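Protein Niban 2 (Homo sapiens, PDB 7CTP) may suppress apoptosis and promote melanoma cell invasion in vitro, and is a PH-domain protein linked to cadherin binding and transcriptional coactivation. Local coordinates at residues K19-L24 and V240-L244. Numbering follows the deposited sequence.
Sequences KTGKIL and VMEEL
Ile23 of the long N-terminal helix 10-48 packs into helix 232-252 among Val240, Glu243 and Leu244, a largely buried, mainly apolar helix-helix contact without a hydrogen bond across it. The axes of the two short segments pass 10.5 Å apart, their N-to-C directions 121° apart. The ends of Ile23 and Leu244 meet head-on, CD1 of the isoleucine 3.6 Å from CD2 of the leucine. In Ile23, chi1 of -70° sets CG1 beside the backbone nitrogen and CG2 opposite it; CG2 lies 3.8 Å from Val240 CG2, while the extended chi2 (161°) carries CD1 out to Leu244 and Glu243. That glutamate reaches back over the isoleucine with its chain stretched out, OE2 standing 3.5 Å from Ile23 CG1, and its OE1 is hydrogen-bonded to Tyr215 OH. Thr20 lies across the ends of Val240 and Leu244. Its OG1 touches Leu244 CD1 at 3.6 Å, yet it bonds to Ile16 O of the preceding turn, so this buried hydroxyl is satisfied within its own helix. At the exposed margin Lys19 lays CB on Leu244, and its NZ forms a salt bridge with Glu247. Val278 of helix 260-337 touches both Thr20 and Val240, making this a three-helix junction in the helical part of the chain, where the N-terminal helix joins helices that follow the PH-domain sheet in sequence.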
loop_
_atom_site.group_PDB
_atom_site.type_symbol
_atom_site.label_atom_id
_atom_site.label_comp_id
_atom_site.label_asym_id
_atom_site.label_seq_id
_atom_site.Cartn_x
_atom_site.Cartn_y
_atom_site.Cartn_z
ATOM N N LYS A 19 20.169 8.662 -17.142
ATOM C CA LYS A 19 19.213 9.478 -16.394
ATOM C C LYS A 19 18.672 8.718 -15.190
ATOM O O LYS A 19 18.501 9.296 -14.111
ATOM C CB LYS A 19 18.068 9.920 -17.303
ATOM C CG LYS A 19 18.510 10.821 -18.459
ATOM C CD LYS A 19 17.349 11.101 -19.415
ATOM C CE LYS A 19 17.790 11.943 -20.606
ATOM N NZ LYS A 19 17.388 13.371 -20.456
ATOM N N THR A 20 18.379 7.424 -15.366
ATOM C CA THR A 20 17.928 6.588 -14.252
ATOM C C THR A 20 18.975 6.533 -13.151
ATOM O O THR A 20 18.652 6.633 -11.956
ATOM C CB THR A 20 17.603 5.182 -14.765
ATOM O OG1 THR A 20 16.559 5.281 -15.753
ATOM C CG2 THR A 20 17.168 4.251 -13.625
ATOM N N GLY A 21 20.244 6.379 -13.536
ATOM C CA GLY A 21 21.300 6.283 -12.543
ATOM C C GLY A 21 21.441 7.550 -11.722
ATOM O O GLY A 21 21.706 7.495 -10.518
ATOM N N LYS A 22 21.253 8.704 -12.358
ATOM C CA LYS A 22 21.330 9.968 -11.632
ATOM C C LYS A 22 20.183 10.102 -10.638
ATOM O O LYS A 22 20.384 10.579 -9.514
ATOM C CB LYS A 22 21.353 11.127 -12.624
ATOM C CG LYS A 22 22.609 11.088 -13.485
ATOM C CD LYS A 22 22.695 12.231 -14.478
ATOM C CE LYS A 22 23.925 12.050 -15.366
ATOM N NZ LYS A 22 23.977 13.070 -16.456
ATOM N N ILE A 23 18.976 9.675 -11.028
ATOM C CA ILE A 23 17.844 9.675 -10.099
ATOM C C ILE A 23 18.105 8.735 -8.933
ATOM O O ILE A 23 17.847 9.071 -7.773
ATOM C CB ILE A 23 16.544 9.298 -10.827
ATOM C CG1 ILE A 23 16.119 10.414 -11.770
ATOM C CG2 ILE A 23 15.425 9.007 -9.814
ATOM C CD1 ILE A 23 15.137 9.938 -12.832
ATOM N N LEU A 24 18.596 7.527 -9.223
ATOM C CA LEU A 24 18.817 6.573 -8.143
ATOM C C LEU A 24 19.877 7.075 -7.174
ATOM O O LEU A 24 19.735 6.906 -5.956
ATOM C CB LEU A 24 19.203 5.213 -8.711
ATOM C CG LEU A 24 18.059 4.558 -9.483
ATOM C CD1 LEU A 24 18.620 3.398 -10.308
ATOM C CD2 LEU A 24 16.956 4.071 -8.541
ATOM N N VAL A 240 11.191 6.701 -10.827
ATOM C CA VAL A 240 11.959 7.004 -12.035
ATOM C C VAL A 240 11.033 7.266 -13.219
ATOM O O VAL A 240 11.219 8.241 -13.958
ATOM C CB VAL A 240 12.951 5.866 -12.340
ATOM C CG1 VAL A 240 13.634 6.100 -13.698
ATOM C CG2 VAL A 240 13.996 5.766 -11.238
ATOM N N MET A 241 10.047 6.386 -13.439
ATOM C CA MET A 241 9.151 6.561 -14.587
ATOM C C MET A 241 8.373 7.867 -14.498
ATOM O O MET A 241 8.156 8.537 -15.517
ATOM C CB MET A 241 8.177 5.389 -14.707
ATOM C CG MET A 241 8.821 4.039 -15.034
ATOM S SD MET A 241 9.747 4.008 -16.586
ATOM C CE MET A 241 8.414 4.195 -17.782
ATOM N N GLU A 242 7.936 8.240 -13.293
ATOM C CA GLU A 242 7.228 9.508 -13.138
ATOM C C GLU A 242 8.099 10.670 -13.591
ATOM O O GLU A 242 7.628 11.593 -14.267
ATOM C CB GLU A 242 6.793 9.693 -11.684
ATOM C CG GLU A 242 6.222 11.080 -11.364
ATOM C CD GLU A 242 5.903 11.260 -9.883
ATOM O OE1 GLU A 242 6.758 10.956 -9.024
ATOM O OE2 GLU A 242 4.776 11.704 -9.586
ATOM N N GLU A 243 9.381 10.622 -13.261
ATOM C CA GLU A 243 10.270 11.727 -13.578
ATOM C C GLU A 243 10.669 11.727 -15.049
ATOM O O GLU A 243 10.697 12.787 -15.689
ATOM C CB GLU A 243 11.503 11.662 -12.677
ATOM C CG GLU A 243 12.397 12.880 -12.770
ATOM C CD GLU A 243 13.352 13.008 -11.603
ATOM O OE1 GLU A 243 12.999 12.591 -10.476
ATOM O OE2 GLU A 243 14.462 13.538 -11.820
ATOM N N LEU A 244 10.968 10.554 -15.609
ATOM C CA LEU A 244 11.508 10.477 -16.964
ATOM C C LEU A 244 10.444 10.399 -18.044
ATOM O O LEU A 244 10.725 10.762 -19.191
ATOM C CB LEU A 244 12.424 9.260 -17.102
ATOM C CG LEU A 244 13.688 9.271 -16.257
ATOM C CD1 LEU A 244 14.655 8.201 -16.738
ATOM C CD2 LEU A 244 14.343 10.655 -16.306
#